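Local coordinates for protein beta-glucosidase (Chaetomella raphigera, PDB 6JXG) that probably hydrolyses terminal, non-reducing beta-D-glucosyl residues to release beta-D-glucose, as a secreted family 3 glycoside hydrolase of cellulose breakdown, at residues K19-T30 and T43-L51; G227-Q236 and G246-F256. All blocks are in the same frame, centred on the assembly; numbering follows the deposited sequence.

Contact 1: residues K19-T30 and T43-L51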
ATOM      1  N   LYS A  19      -1.786 -27.484 -27.576  1.00 19.29           N
ATOM      2  CA  LYS A  19      -1.609 -28.846 -27.101  1.00 21.25           C
ATOM      3  C   LYS A  19      -2.605 -29.301 -26.060  1.00 19.83           C
ATOM      4  O   LYS A  19      -2.489 -30.405 -25.573  1.00 17.81           O
ATOM      5  CB  LYS A  19      -0.244 -28.996 -26.538  1.00 22.31           C
ATOM      6  CG  LYS A  19       0.742 -28.576 -27.588  1.00 26.52           C
ATOM      7  CD  LYS A  19       2.022 -29.304 -27.466  1.00 32.60           C
ATOM      8  CE  LYS A  19       2.817 -28.847 -26.309  1.00 34.94           C
ATOM      9  NZ  LYS A  19       3.695 -30.020 -25.973  1.00 39.54           N
ATOM     10  N   LEU A  20      -3.533 -28.443 -25.681  1.00 17.28           N
ATOM     11  CA  LEU A  20      -4.383 -28.713 -24.518  1.00 17.10           C
ATOM     12  C   LEU A  20      -5.743 -29.218 -24.847  1.00 17.25           C
ATOM     13  O   LEU A  20      -6.362 -28.774 -25.797  1.00 17.19           O
ATOM     14  CB  LEU A  20      -4.545 -27.429 -23.695  1.00 17.96           C
ATOM     15  CG  LEU A  20      -3.303 -26.823 -23.112  1.00 17.06           C
ATOM     16  CD1 LEU A  20      -3.628 -25.636 -22.239  1.00 17.00           C
ATOM     17  CD2 LEU A  20      -2.512 -27.877 -22.313  1.00 17.67           C
ATOM     18  N   SER A  21      -6.249 -30.142 -24.036  1.00 16.24           N
ATOM     19  CA  SER A  21      -7.657 -30.496 -24.126  1.00 15.47           C
ATOM     20  C   SER A  21      -8.515 -29.480 -23.405  1.00 17.28           C
ATOM     21  O   SER A  21      -8.016 -28.664 -22.678  1.00 14.97           O
ATOM     22  CB  SER A  21      -7.868 -31.828 -23.490  1.00 16.05           C
ATOM     23  OG  SER A  21      -7.719 -31.678 -22.079  1.00 15.52           O
ATOM     24  N   ASN A  22      -9.832 -29.588 -23.559  1.00 17.41           N
ATOM     25  CA  ASN A  22     -10.720 -28.709 -22.810  1.00 18.07           C
ATOM     26  C   ASN A  22     -10.697 -29.011 -21.336  1.00 17.14           C
ATOM     27  O   ASN A  22     -10.755 -28.100 -20.532  1.00 15.23           O
ATOM     28  CB  ASN A  22     -12.153 -28.775 -23.328  1.00 19.45           C
ATOM     29  CG  ASN A  22     -12.498 -27.595 -24.182  1.00 20.79           C
ATOM     30  OD1 ASN A  22     -11.629 -26.824 -24.626  1.00 22.62           O
ATOM     31  ND2 ASN A  22     -13.759 -27.440 -24.416  1.00 18.29           N
ATOM     32  N   THR A  23     -10.532 -30.272 -20.955  1.00 16.45           N
ATOM     33  CA  THR A  23     -10.360 -30.552 -19.544  1.00 15.95           C
ATOM     34  C   THR A  23      -9.034 -29.977 -19.018  1.00 17.14           C
ATOM     35  O   THR A  23      -8.986 -29.496 -17.869  1.00 15.26           O
ATOM     36  CB  THR A  23     -10.566 -32.047 -19.174  1.00 18.02           C
ATOM     37  OG1 THR A  23      -9.503 -32.793 -19.714  1.00 22.87           O
ATOM     38  CG2 THR A  23     -11.845 -32.624 -19.737  1.00 17.26           C
ATOM     39  N   ASP A  24      -7.955 -30.012 -19.808  1.00 15.78           N
ATOM     40  CA  ASP A  24      -6.694 -29.316 -19.387  1.00 16.75           C
ATOM     41  C   ASP A  24      -6.950 -27.810 -19.144  1.00 15.11           C
ATOM     42  O   ASP A  24      -6.552 -27.239 -18.123  1.00 15.10           O
ATOM     43  CB  ASP A  24      -5.588 -29.398 -20.405  1.00 17.48           C
ATOM     44  CG  ASP A  24      -5.109 -30.836 -20.725  1.00 22.16           C
ATOM     45  OD1 ASP A  24      -5.147 -31.696 -19.846  1.00 23.13           O
ATOM     46  OD2 ASP A  24      -4.725 -31.061 -21.900  1.00 21.56           O
ATOM     47  N   LYS A  25      -7.631 -27.199 -20.108  1.00 13.93           N
ATOM     48  CA  LYS A  25      -7.967 -25.743 -20.076  1.00 14.13           C
ATOM     49  C   LYS A  25      -8.795 -25.408 -18.857  1.00 13.08           C
ATOM     50  O   LYS A  25      -8.477 -24.478 -18.131  1.00 14.60           O
ATOM     51  CB  LYS A  25      -8.691 -25.339 -21.354  1.00 13.61           C
ATOM     52  CG  LYS A  25      -7.763 -25.424 -22.560  1.00 15.41           C
ATOM     53  CD  LYS A  25      -8.492 -25.138 -23.864  1.00 15.34           C
ATOM     54  CE  LYS A  25      -7.570 -25.469 -24.999  1.00 15.80           C
ATOM     55  NZ  LYS A  25      -8.215 -25.044 -26.215  1.00 15.53           N
ATOM     56  N   ALA A  26      -9.821 -26.201 -18.606  1.00 12.17           N
ATOM     57  CA  ALA A  26     -10.648 -25.997 -17.416  1.00 13.17           C
ATOM     58  C   ALA A  26      -9.847 -26.085 -16.129  1.00 12.00           C
ATOM     59  O   ALA A  26     -10.076 -25.337 -15.196  1.00 13.24           O
ATOM     60  CB  ALA A  26     -11.852 -26.946 -17.410  1.00 13.02           C
ATOM     61  N   SER A  27      -8.862 -26.947 -16.069  1.00 13.25           N
ATOM     62  CA  SER A  27      -8.124 -27.153 -14.817  1.00 13.30           C
ATOM     63  C   SER A  27      -7.142 -25.994 -14.582  1.00 13.18           C
ATOM     64  O   SER A  27      -6.762 -25.785 -13.431  1.00 14.07           O
ATOM     65  CB  SER A  27      -7.388 -28.526 -14.800  1.00 14.47           C
ATOM     66  OG  SER A  27      -6.291 -28.506 -15.730  1.00 15.81           O
ATOM     67  N   ILE A  28      -6.781 -25.265 -15.653  1.00 12.59           N
ATOM     68  CA  ILE A  28      -5.915 -24.117 -15.561  1.00 12.89           C
ATOM     69  C   ILE A  28      -6.655 -22.861 -15.026  1.00 13.06           C
ATOM     70  O   ILE A  28      -6.067 -22.035 -14.355  1.00 13.25           O
ATOM     71  CB  ILE A  28      -5.246 -23.802 -16.905  1.00 13.11           C
ATOM     72  CG1 ILE A  28      -4.217 -24.879 -17.228  1.00 12.30           C
ATOM     73  CG2 ILE A  28      -4.426 -22.518 -16.901  1.00 12.87           C
ATOM     74  CD1 ILE A  28      -3.650 -24.839 -18.662  1.00 12.58           C
ATOM     75  N   VAL A  29      -7.974 -22.820 -15.211  1.00 12.39           N
ATOM     76  CA  VAL A  29      -8.738 -21.653 -14.890  1.00 13.87           C
ATOM     77  C   VAL A  29      -9.537 -21.845 -13.593  1.00 11.96           C
ATOM     78  O   VAL A  29     -10.133 -20.891 -13.045  1.00 11.96           O
ATOM     79  CB  VAL A  29      -9.578 -21.510 -16.192  1.00 14.92           C
ATOM     80  CG1 VAL A  29     -11.014 -21.743 -16.039  1.00 16.05           C
ATOM     81  CG2 VAL A  29      -8.939 -20.671 -17.313  1.00 14.79           C
ATOM     82  N   THR A  30      -9.548 -23.053 -13.056  1.00 11.39           N
ATOM     83  CA  THR A  30     -10.408 -23.395 -11.951  1.00 11.30           C
ATOM     84  C   THR A  30      -9.566 -23.875 -10.802  1.00 11.60           C
ATOM     85  O   THR A  30      -8.865 -24.860 -10.883  1.00 10.36           O
ATOM     86  CB  THR A  30     -11.418 -24.511 -12.296  1.00 12.10           C
ATOM     87  OG1 THR A  30     -12.027 -24.239 -13.547  1.00 12.11           O
ATOM     88  CG2 THR A  30     -12.465 -24.691 -11.183  1.00 13.52           C
ATOM     89  N   THR A  43      -3.992 -24.136  -8.905  1.00 12.66           N
ATOM     90  CA  THR A  43      -4.567 -24.873  -9.981  1.00 12.15           C
ATOM     91  C   THR A  43      -3.755 -26.156 -10.224  1.00 13.73           C
ATOM     92  O   THR A  43      -2.581 -26.215  -9.881  1.00 13.74           O
ATOM     93  CB  THR A  43      -4.707 -24.023 -11.278  1.00 11.93           C
ATOM     94  OG1 THR A  43      -3.484 -23.381 -11.593  1.00 12.29           O
ATOM     95  CG2 THR A  43      -5.795 -23.014 -11.094  1.00 10.96           C
ATOM     96  N   ALA A  44      -4.382 -27.149 -10.849  1.00 16.60           N
ATOM     97  CA  ALA A  44      -3.717 -28.464 -11.142  1.00 18.02           C
ATOM     98  C   ALA A  44      -2.547 -28.340 -12.155  1.00 15.85           C
ATOM     99  O   ALA A  44      -2.609 -27.566 -13.043  1.00 16.09           O
ATOM    100  CB  ALA A  44      -4.735 -29.413 -11.725  1.00 19.97           C
ATOM    101  N   ALA A  45      -1.504 -29.142 -11.988  1.00 16.71           N
ATOM    102  CA  ALA A  45      -0.449 -29.261 -12.975  1.00 16.31           C
ATOM    103  C   ALA A  45      -1.011 -29.762 -14.318  1.00 14.72           C
ATOM    104  O   ALA A  45      -1.981 -30.500 -14.359  1.00 13.27           O
ATOM    105  CB  ALA A  45       0.608 -30.258 -12.437  1.00 17.11           C
ATOM    106  N   VAL A  46      -0.369 -29.366 -15.393  1.00 15.66           N
ATOM    107  CA  VAL A  46      -0.672 -29.870 -16.743  1.00 16.03           C
ATOM    108  C   VAL A  46       0.670 -30.346 -17.299  1.00 17.21           C
ATOM    109  O   VAL A  46       1.455 -29.569 -17.795  1.00 16.84           O
ATOM    110  CB  VAL A  46      -1.289 -28.802 -17.634  1.00 16.53           C
ATOM    111  CG1 VAL A  46      -1.566 -29.327 -19.034  1.00 16.41           C
ATOM    112  CG2 VAL A  46      -2.559 -28.239 -16.989  1.00 17.84           C
ATOM    113  N   ALA A  47       0.912 -31.649 -17.179  1.00 19.79           N
ATOM    114  CA  ALA A  47       2.235 -32.199 -17.441  1.00 21.07           C
ATOM    115  C   ALA A  47       2.578 -32.077 -18.914  1.00 21.20           C
ATOM    116  O   ALA A  47       3.732 -31.879 -19.217  1.00 24.35           O
ATOM    117  CB  ALA A  47       2.332 -33.647 -16.951  1.00 22.37           C
ATOM    118  N   SER A  48       1.589 -32.100 -19.805  1.00 20.56           N
ATOM    119  CA  SER A  48       1.888 -32.057 -21.264  1.00 24.10           C
ATOM    120  C   SER A  48       2.575 -30.755 -21.681  1.00 24.80           C
ATOM    121  O   SER A  48       3.261 -30.735 -22.663  1.00 23.56           O
ATOM    122  CB  SER A  48       0.639 -32.224 -22.141  1.00 24.13           C
ATOM    123  OG  SER A  48      -0.267 -31.171 -21.835  1.00 24.44           O
ATOM    124  N   ILE A  49       2.445 -29.678 -20.913  1.00 20.22           N
ATOM    125  CA  ILE A  49       3.168 -28.448 -21.241  1.00 18.49           C
ATOM    126  C   ILE A  49       4.164 -28.046 -20.166  1.00 18.91           C
ATOM    127  O   ILE A  49       4.692 -26.896 -20.187  1.00 19.49           O
ATOM    128  CB  ILE A  49       2.187 -27.294 -21.561  1.00 18.35           C
ATOM    129  CG1 ILE A  49       1.230 -27.036 -20.378  1.00 16.53           C
ATOM    130  CG2 ILE A  49       1.369 -27.587 -22.821  1.00 16.26           C
ATOM    131  CD1 ILE A  49       0.492 -25.694 -20.475  1.00 17.77           C
ATOM    132  N   GLY A  50       4.407 -28.959 -19.192  1.00 19.58           N
ATOM    133  CA  GLY A  50       5.359 -28.695 -18.111  1.00 18.69           C
ATOM    134  C   GLY A  50       4.865 -27.617 -17.153  1.00 18.84           C
ATOM    135  O   GLY A  50       5.630 -26.912 -16.524  1.00 17.74           O
ATOM    136  N   LEU A  51       3.544 -27.423 -17.086  1.00 17.70           N
ATOM    137  CA  LEU A  51       2.989 -26.421 -16.178  1.00 16.15           C
ATOM    138  C   LEU A  51       2.847 -27.046 -14.792  1.00 14.77           C
ATOM    139  O   LEU A  51       2.141 -28.046 -14.653  1.00 15.03           O
ATOM    140  CB  LEU A  51       1.603 -26.034 -16.664  1.00 15.43           C
ATOM    141  CG  LEU A  51       0.936 -24.868 -15.894  1.00 15.23           C
ATOM    142  CD1 LEU A  51       1.600 -23.533 -16.287  1.00 14.85           C
ATOM    143  CD2 LEU A  51      -0.523 -24.801 -16.296  1.00 15.56           C
TER
HETATM  144  O   HOH W   1      -7.221 -26.893 -11.210  1.00 16.66           O
HETATM  145  O   HOH W   2      -4.673 -30.694 -15.285  1.00 17.63           O
HETATM  146  O   HOH W   3      -4.014 -20.819 -12.706  1.00 13.76           O
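Segments K19-T30 and T43-L51 run antiparallel, K19 facing S48 at one end and I28 facing T43 at the other, where their CA atoms are 5.8 Å apart. Helix 22-29 opens with a capping box, S21 OG accepting from D24 N and D24 OD2 from S21 N, while the partner loop closes on itself as a G1 beta bulge, with G50 and L51 both opposite V46. V46 lies at the middle of the contact: with CG1 anti to its backbone N (chi1 179°), its two methyls part, CG1 meeting L20 CD2 at 3.7 Å and CG2 resting 3.8 Å from I28 CG1. The I28 chain also passes L51, CG1 to CD2 3.8 Å, and L20 CD2 reaches on to I49 CG2. S27 OG donates to D24 O (2.7 Å) and accepts a hydrogen bond from a water that also donates to A45 O. An alanine in place of S27 would probably leave that water without its hold on the helix and D24 O without its hydroxyl donor. Two further waters join S27 O and T30 O to A44 N, and I28 O to T43 OG1. Beyond the pair, L51 packs on helix 278-294 and I49 on helix 7-17. At the solvent-facing end K19 bends at chi3, and its NZ makes a weak hydrogen bond to S48 O, 3.4 Å away.

Contact 2: residues G227-Q236 and G246-F256; sequences GFVVSDWAAQ and GLDVAMPGDNF
V229 and V249 are tied by main-chain hydrogen bonds: V229 O accepts from both V249 N and D248 N, the former in the carbonyl plane, and S231 N returns a bond to V249 O (3.0 Å), nearly along the C=O axis. Side chains extend the polar network. D248 OD2 uses its anti lone pair to take V229 N at 2.8 Å in an almost straight bond (170°), and K220 forms a salt bridge to the same oxygen while R280 takes OD1. S231 OG, turned between its own N and carbonyl carbon (chi1 68°), accepts from M251 N at 2.9 Å and donates to D232 O. M251 O accepts in turn from A234 N, inside a type II turn running from D232 to A235. The layout is that of a beta-alpha unit in the TIM-barrel-like N-terminal domain of family 3: strand 228-231 leads through helix 239-245 to a loop that adds a single parallel bridge, V230 with V249, beside the strand. Aromatic contacts gather on W233. One face of its indole carries M251 CB, 3.4 Å from the six-membered-ring centroid, and P252 CD, 3.9 Å from the centroid of the five-membered ring, both CH-pi contacts; M251 SD adds an oblique Met-aromatic contact. F256 CZ abuts W233 CB at 3.6 Å, and W233 NE1 donates to V40 O. Among the apolar side chains, F228 CD1 meets V249 CG2 and V230 CG2 meets M251 CG. L247 CD1 lies across V229 and S231. Q236, its OE1 bound to S242, sets NE2 beside A250 CB, 3.4 Å away, and sends the same nitrogen to a water that bridges to G253 O.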
ATOM      1  N   GLY A 227      -2.157  -9.535 -19.033  1.00 13.42           N
ATOM      2  CA  GLY A 227      -2.249 -10.615 -18.097  1.00 12.07           C
ATOM      3  C   GLY A 227      -3.654 -11.149 -17.824  1.00 11.66           C
ATOM      4  O   GLY A 227      -4.608 -11.013 -18.633  1.00 10.95           O
ATOM      5  N   PHE A 228      -3.814 -11.695 -16.638  1.00 10.40           N
ATOM      6  CA  PHE A 228      -4.977 -12.430 -16.298  1.00 10.35           C
ATOM      7  C   PHE A 228      -5.596 -11.857 -15.012  1.00 10.54           C
ATOM      8  O   PHE A 228      -4.902 -11.269 -14.186  1.00 10.64           O
ATOM      9  CB  PHE A 228      -4.730 -13.916 -16.181  1.00 10.24           C
ATOM     10  CG  PHE A 228      -3.963 -14.322 -15.007  1.00 11.17           C
ATOM     11  CD1 PHE A 228      -4.606 -14.731 -13.836  1.00 10.55           C
ATOM     12  CD2 PHE A 228      -2.549 -14.377 -15.074  1.00 10.49           C
ATOM     13  CE1 PHE A 228      -3.880 -15.132 -12.745  1.00 11.33           C
ATOM     14  CE2 PHE A 228      -1.820 -14.806 -13.998  1.00 10.71           C
ATOM     15  CZ  PHE A 228      -2.467 -15.228 -12.813  1.00 11.44           C
ATOM     16  N   VAL A 229      -6.911 -11.974 -14.948  1.00 10.27           N
ATOM     17  CA  VAL A 229      -7.708 -11.563 -13.774  1.00 10.54           C
ATOM     18  C   VAL A 229      -8.095 -12.749 -12.933  1.00 10.41           C
ATOM     19  O   VAL A 229      -8.616 -13.720 -13.432  1.00  9.71           O
ATOM     20  CB  VAL A 229      -8.978 -10.805 -14.230  1.00 10.66           C
ATOM     21  CG1 VAL A 229      -9.729 -10.363 -12.979  1.00 10.76           C
ATOM     22  CG2 VAL A 229      -8.573  -9.580 -15.059  1.00 10.63           C
ATOM     23  N   VAL A 230      -7.818 -12.664 -11.622  1.00 10.97           N
ATOM     24  CA  VAL A 230      -8.127 -13.700 -10.687  1.00  9.93           C
ATOM     25  C   VAL A 230      -9.175 -13.209  -9.699  1.00 10.32           C
ATOM     26  O   VAL A 230      -9.205 -12.029  -9.346  1.00  9.96           O
ATOM     27  CB  VAL A 230      -6.862 -14.214 -10.049  1.00 10.02           C
ATOM     28  CG1 VAL A 230      -6.078 -13.129  -9.296  1.00 10.30           C
ATOM     29  CG2 VAL A 230      -7.191 -15.379  -9.148  1.00 10.73           C
ATOM     30  N   SER A 231     -10.053 -14.100  -9.237  1.00  9.97           N
ATOM     31  CA  SER A 231     -11.037 -13.657  -8.271  1.00  9.71           C
ATOM     32  C   SER A 231     -10.485 -13.490  -6.914  1.00 10.19           C
ATOM     33  O   SER A 231      -9.619 -14.253  -6.466  1.00  9.82           O
ATOM     34  CB  SER A 231     -12.249 -14.587  -8.229  1.00 10.23           C
ATOM     35  OG  SER A 231     -11.883 -15.842  -7.709  1.00 10.17           O
ATOM     36  N   ASP A 232     -11.078 -12.555  -6.157  1.00 10.57           N
ATOM     37  CA  ASP A 232     -10.881 -12.644  -4.740  1.00 10.52           C
ATOM     38  C   ASP A 232     -11.555 -13.950  -4.308  1.00 10.32           C
ATOM     39  O   ASP A 232     -12.297 -14.577  -5.090  1.00  9.46           O
ATOM     40  CB  ASP A 232     -11.383 -11.376  -4.023  1.00 11.52           C
ATOM     41  CG  ASP A 232     -10.686 -11.110  -2.691  1.00 12.23           C
ATOM     42  OD1 ASP A 232     -10.170 -12.063  -2.081  1.00 10.34           O
ATOM     43  OD2 ASP A 232     -10.705  -9.934  -2.218  1.00 12.55           O
ATOM     44  N   TRP A 233     -11.267 -14.381  -3.072  1.00 11.02           N
ATOM     45  CA  TRP A 233     -11.532 -15.731  -2.678  1.00 11.40           C
ATOM     46  C   TRP A 233     -13.027 -15.914  -2.470  1.00 11.92           C
ATOM     47  O   TRP A 233     -13.637 -15.381  -1.556  1.00 12.98           O
ATOM     48  CB  TRP A 233     -10.693 -16.175  -1.510  1.00 12.79           C
ATOM     49  CG  TRP A 233      -9.439 -16.934  -1.869  1.00 12.07           C
ATOM     50  CD1 TRP A 233      -8.993 -18.032  -1.228  1.00 13.00           C
ATOM     51  CD2 TRP A 233      -8.426 -16.621  -2.868  1.00 11.44           C
ATOM     52  NE1 TRP A 233      -7.814 -18.471  -1.767  1.00 12.14           N
ATOM     53  CE2 TRP A 233      -7.431 -17.622  -2.771  1.00 12.40           C
ATOM     54  CE3 TRP A 233      -8.252 -15.593  -3.809  1.00 11.83           C
ATOM     55  CZ2 TRP A 233      -6.302 -17.648  -3.592  1.00 11.74           C
ATOM     56  CZ3 TRP A 233      -7.140 -15.611  -4.620  1.00 11.99           C
ATOM     57  CH2 TRP A 233      -6.157 -16.640  -4.503  1.00 11.52           C
ATOM     58  N   ALA A 234     -13.575 -16.747  -3.359  1.00 11.73           N
ATOM     59  CA  ALA A 234     -15.015 -17.011  -3.468  1.00 12.68           C
ATOM     60  C   ALA A 234     -15.798 -15.744  -3.857  1.00 12.71           C
ATOM     61  O   ALA A 234     -16.943 -15.555  -3.406  1.00 12.33           O
ATOM     62  CB  ALA A 234     -15.577 -17.649  -2.200  1.00 12.85           C
ATOM     63  N   ALA A 235     -15.183 -14.873  -4.662  1.00 12.73           N
ATOM     64  CA  ALA A 235     -15.848 -13.630  -5.123  1.00 13.92           C
ATOM     65  C   ALA A 235     -16.549 -13.907  -6.464  1.00 13.77           C
ATOM     66  O   ALA A 235     -17.233 -13.042  -7.011  1.00 14.28           O
ATOM     67  CB  ALA A 235     -14.867 -12.447  -5.233  1.00 13.39           C
ATOM     68  N   GLN A 236     -16.421 -15.146  -6.998  1.00 14.11           N
ATOM     69  CA  GLN A 236     -17.131 -15.521  -8.232  1.00 12.95           C
ATOM     70  C   GLN A 236     -18.573 -15.908  -7.798  1.00 13.90           C
ATOM     71  O   GLN A 236     -18.735 -16.580  -6.781  1.00 14.01           O
ATOM     72  CB  GLN A 236     -16.492 -16.729  -8.926  1.00 13.25           C
ATOM     73  CG  GLN A 236     -17.228 -17.304 -10.111  1.00 13.43           C
ATOM     74  CD  GLN A 236     -16.536 -18.535 -10.692  1.00 12.65           C
ATOM     75  OE1 GLN A 236     -16.312 -18.634 -11.909  1.00 13.81           O
ATOM     76  NE2 GLN A 236     -16.202 -19.459  -9.832  1.00 11.59           N
ATOM     77  N   GLY A 246     -15.072 -11.454 -18.160  1.00 11.33           N
ATOM     78  CA  GLY A 246     -13.650 -11.434 -18.357  1.00 13.23           C
ATOM     79  C   GLY A 246     -12.782 -11.954 -17.208  1.00 11.71           C
ATOM     80  O   GLY A 246     -11.600 -11.678 -17.175  1.00 14.22           O
ATOM     81  N   LEU A 247     -13.361 -12.683 -16.277  1.00 11.83           N
ATOM     82  CA  LEU A 247     -12.605 -13.348 -15.252  1.00 10.50           C
ATOM     83  C   LEU A 247     -11.758 -14.435 -15.959  1.00 10.77           C
ATOM     84  O   LEU A 247     -12.219 -15.015 -16.940  1.00 10.62           O
ATOM     85  CB  LEU A 247     -13.455 -13.968 -14.194  1.00 10.55           C
ATOM     86  CG  LEU A 247     -12.837 -14.673 -12.999  1.00 10.76           C
ATOM     87  CD1 LEU A 247     -12.071 -13.643 -12.172  1.00 11.18           C
ATOM     88  CD2 LEU A 247     -13.876 -15.369 -12.128  1.00 10.75           C
ATOM     89  N   ASP A 248     -10.540 -14.681 -15.458  1.00 10.92           N
ATOM     90  CA  ASP A 248      -9.664 -15.740 -16.023  1.00 11.18           C
ATOM     91  C   ASP A 248      -9.374 -16.881 -15.092  1.00 11.48           C
ATOM     92  O   ASP A 248      -9.169 -18.021 -15.562  1.00 12.25           O
ATOM     93  CB  ASP A 248      -8.367 -15.158 -16.509  1.00 11.51           C
ATOM     94  CG  ASP A 248      -8.588 -14.053 -17.551  1.00 12.11           C
ATOM     95  OD1 ASP A 248      -9.297 -14.343 -18.566  1.00 13.27           O
ATOM     96  OD2 ASP A 248      -8.068 -12.921 -17.363  1.00 11.69           O
ATOM     97  N   VAL A 249      -9.351 -16.622 -13.801  1.00 11.17           N
ATOM     98  CA  VAL A 249      -9.078 -17.656 -12.822  1.00 11.95           C
ATOM     99  C   VAL A 249     -10.002 -17.538 -11.607  1.00 12.21           C
ATOM    100  O   VAL A 249     -10.121 -16.464 -11.007  1.00 11.85           O
ATOM    101  CB  VAL A 249      -7.635 -17.575 -12.293  1.00 12.74           C
ATOM    102  CG1 VAL A 249      -7.330 -18.720 -11.313  1.00 11.27           C
ATOM    103  CG2 VAL A 249      -6.640 -17.612 -13.442  1.00 12.80           C
ATOM    104  N   ALA A 250     -10.631 -18.655 -11.243  1.00 11.85           N
ATOM    105  CA  ALA A 250     -11.552 -18.688 -10.121  1.00 12.35           C
ATOM    106  C   ALA A 250     -10.886 -19.272  -8.903  1.00 11.87           C
ATOM    107  O   ALA A 250     -10.562 -20.453  -8.909  1.00 12.23           O
ATOM    108  CB  ALA A 250     -12.809 -19.491 -10.454  1.00 11.35           C
ATOM    109  N   MET A 251     -10.690 -18.457  -7.881  1.00 10.21           N
ATOM    110  CA  MET A 251     -10.062 -18.931  -6.665  1.00 10.70           C
ATOM    111  C   MET A 251     -11.013 -18.799  -5.465  1.00  9.91           C
ATOM    112  O   MET A 251     -11.668 -17.797  -5.366  1.00  9.91           O
ATOM    113  CB  MET A 251      -8.816 -18.072  -6.389  1.00 11.42           C
ATOM    114  CG  MET A 251      -7.640 -18.444  -7.262  1.00 11.94           C
ATOM    115  SD  MET A 251      -7.014 -20.081  -6.752  1.00 13.17           S
ATOM    116  CE  MET A 251      -6.560 -20.716  -8.355  1.00 13.21           C
ATOM    117  N   PRO A 252     -10.942 -19.701  -4.451  1.00  9.29           N
ATOM    118  CA  PRO A 252     -10.043 -20.892  -4.489  1.00  9.56           C
ATOM    119  C   PRO A 252     -10.529 -22.017  -5.371  1.00 10.47           C
ATOM    120  O   PRO A 252      -9.865 -23.103  -5.421  1.00 10.47           O
ATOM    121  CB  PRO A 252     -10.001 -21.348  -3.035  1.00  8.98           C
ATOM    122  CG  PRO A 252     -11.301 -20.880  -2.444  1.00  9.40           C
ATOM    123  CD  PRO A 252     -11.633 -19.569  -3.143  1.00  9.09           C
ATOM    124  N   GLY A 253     -11.674 -21.778  -6.080  1.00 10.02           N
ATOM    125  CA  GLY A 253     -12.299 -22.734  -7.017  1.00 10.36           C
ATOM    126  C   GLY A 253     -13.695 -23.161  -6.556  1.00 11.78           C
ATOM    127  O   GLY A 253     -14.645 -23.269  -7.379  1.00 12.43           O
ATOM    128  N   ASP A 254     -13.822 -23.434  -5.253  1.00 11.94           N
ATOM    129  CA  ASP A 254     -15.090 -23.698  -4.632  1.00 13.73           C
ATOM    130  C   ASP A 254     -15.441 -22.581  -3.642  1.00 15.11           C
ATOM    131  O   ASP A 254     -14.675 -21.566  -3.460  1.00 14.72           O
ATOM    132  CB  ASP A 254     -15.127 -25.080  -3.957  1.00 13.21           C
ATOM    133  CG  ASP A 254     -14.134 -25.227  -2.817  1.00 15.37           C
ATOM    134  OD1 ASP A 254     -14.163 -26.340  -2.265  1.00 15.12           O
ATOM    135  OD2 ASP A 254     -13.377 -24.266  -2.460  1.00 12.95           O
ATOM    136  N   ASN A 255     -16.575 -22.720  -2.966  1.00 15.34           N
ATOM    137  CA  ASN A 255     -16.948 -21.674  -2.023  1.00 16.95           C
ATOM    138  C   ASN A 255     -16.353 -21.972  -0.653  1.00 16.49           C
ATOM    139  O   ASN A 255     -17.038 -22.556   0.195  1.00 17.95           O
ATOM    140  CB  ASN A 255     -18.457 -21.497  -1.954  1.00 20.97           C
ATOM    141  CG  ASN A 255     -18.882 -20.470  -0.903  1.00 23.92           C
ATOM    142  OD1 ASN A 255     -19.957 -20.581  -0.312  1.00 26.80           O
ATOM    143  ND2 ASN A 255     -18.000 -19.552  -0.564  1.00 22.90           N
ATOM    144  N   PHE A 256     -15.064 -21.601  -0.481  1.00 15.97           N
ATOM    145  CA  PHE A 256     -14.295 -21.862   0.735  1.00 15.98           C
ATOM    146  C   PHE A 256     -14.499 -23.252   1.253  1.00 16.44           C
ATOM    147  O   PHE A 256     -14.759 -23.496   2.460  1.00 15.73           O
ATOM    148  CB  PHE A 256     -14.615 -20.809   1.850  1.00 18.50           C
ATOM    149  CG  PHE A 256     -13.823 -19.533   1.721  1.00 16.69           C
ATOM    150  CD1 PHE A 256     -12.469 -19.535   1.941  1.00 16.78           C
ATOM    151  CD2 PHE A 256     -14.458 -18.315   1.376  1.00 16.61           C
ATOM    152  CE1 PHE A 256     -11.728 -18.354   1.827  1.00 17.29           C
ATOM    153  CE2 PHE A 256     -13.713 -17.159   1.295  1.00 16.44           C
ATOM    154  CZ  PHE A 256     -12.372 -17.174   1.500  1.00 17.22           C
TER
HETATM  155  O   HOH W   4     -15.193 -22.224  -9.800  1.00  9.11           O
HETATM  156  O   HOH W   5     -14.383 -17.314  -6.640  1.00 11.86           O
HETATM  157  O   HOH W   6     -16.208 -20.147  -7.142  1.00 12.44           O

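How the contacts relate
Both segments of contact 1 come earlier in the chain than those of contact 2, yet their centres lie about 16 Å apart and they touch: V29 O probably accepts a hydrogen bond from A250 N, and T43 CG2 packs on M251 CE. Helix 278-294 is common to both, receiving V29 and L51 from one contact and F228, D248 and V249 from the other. The loop of 43-51 follows strand 41-42, while 227-236 holds strand 228-231; these are the two outermost strands of one six-stranded sheet. The early helix and loop thus meet the 246-256 loop, which runs beside strand 228-231, so residues near both outermost strands come together, consistent with a closed barrel in the N-terminal domain.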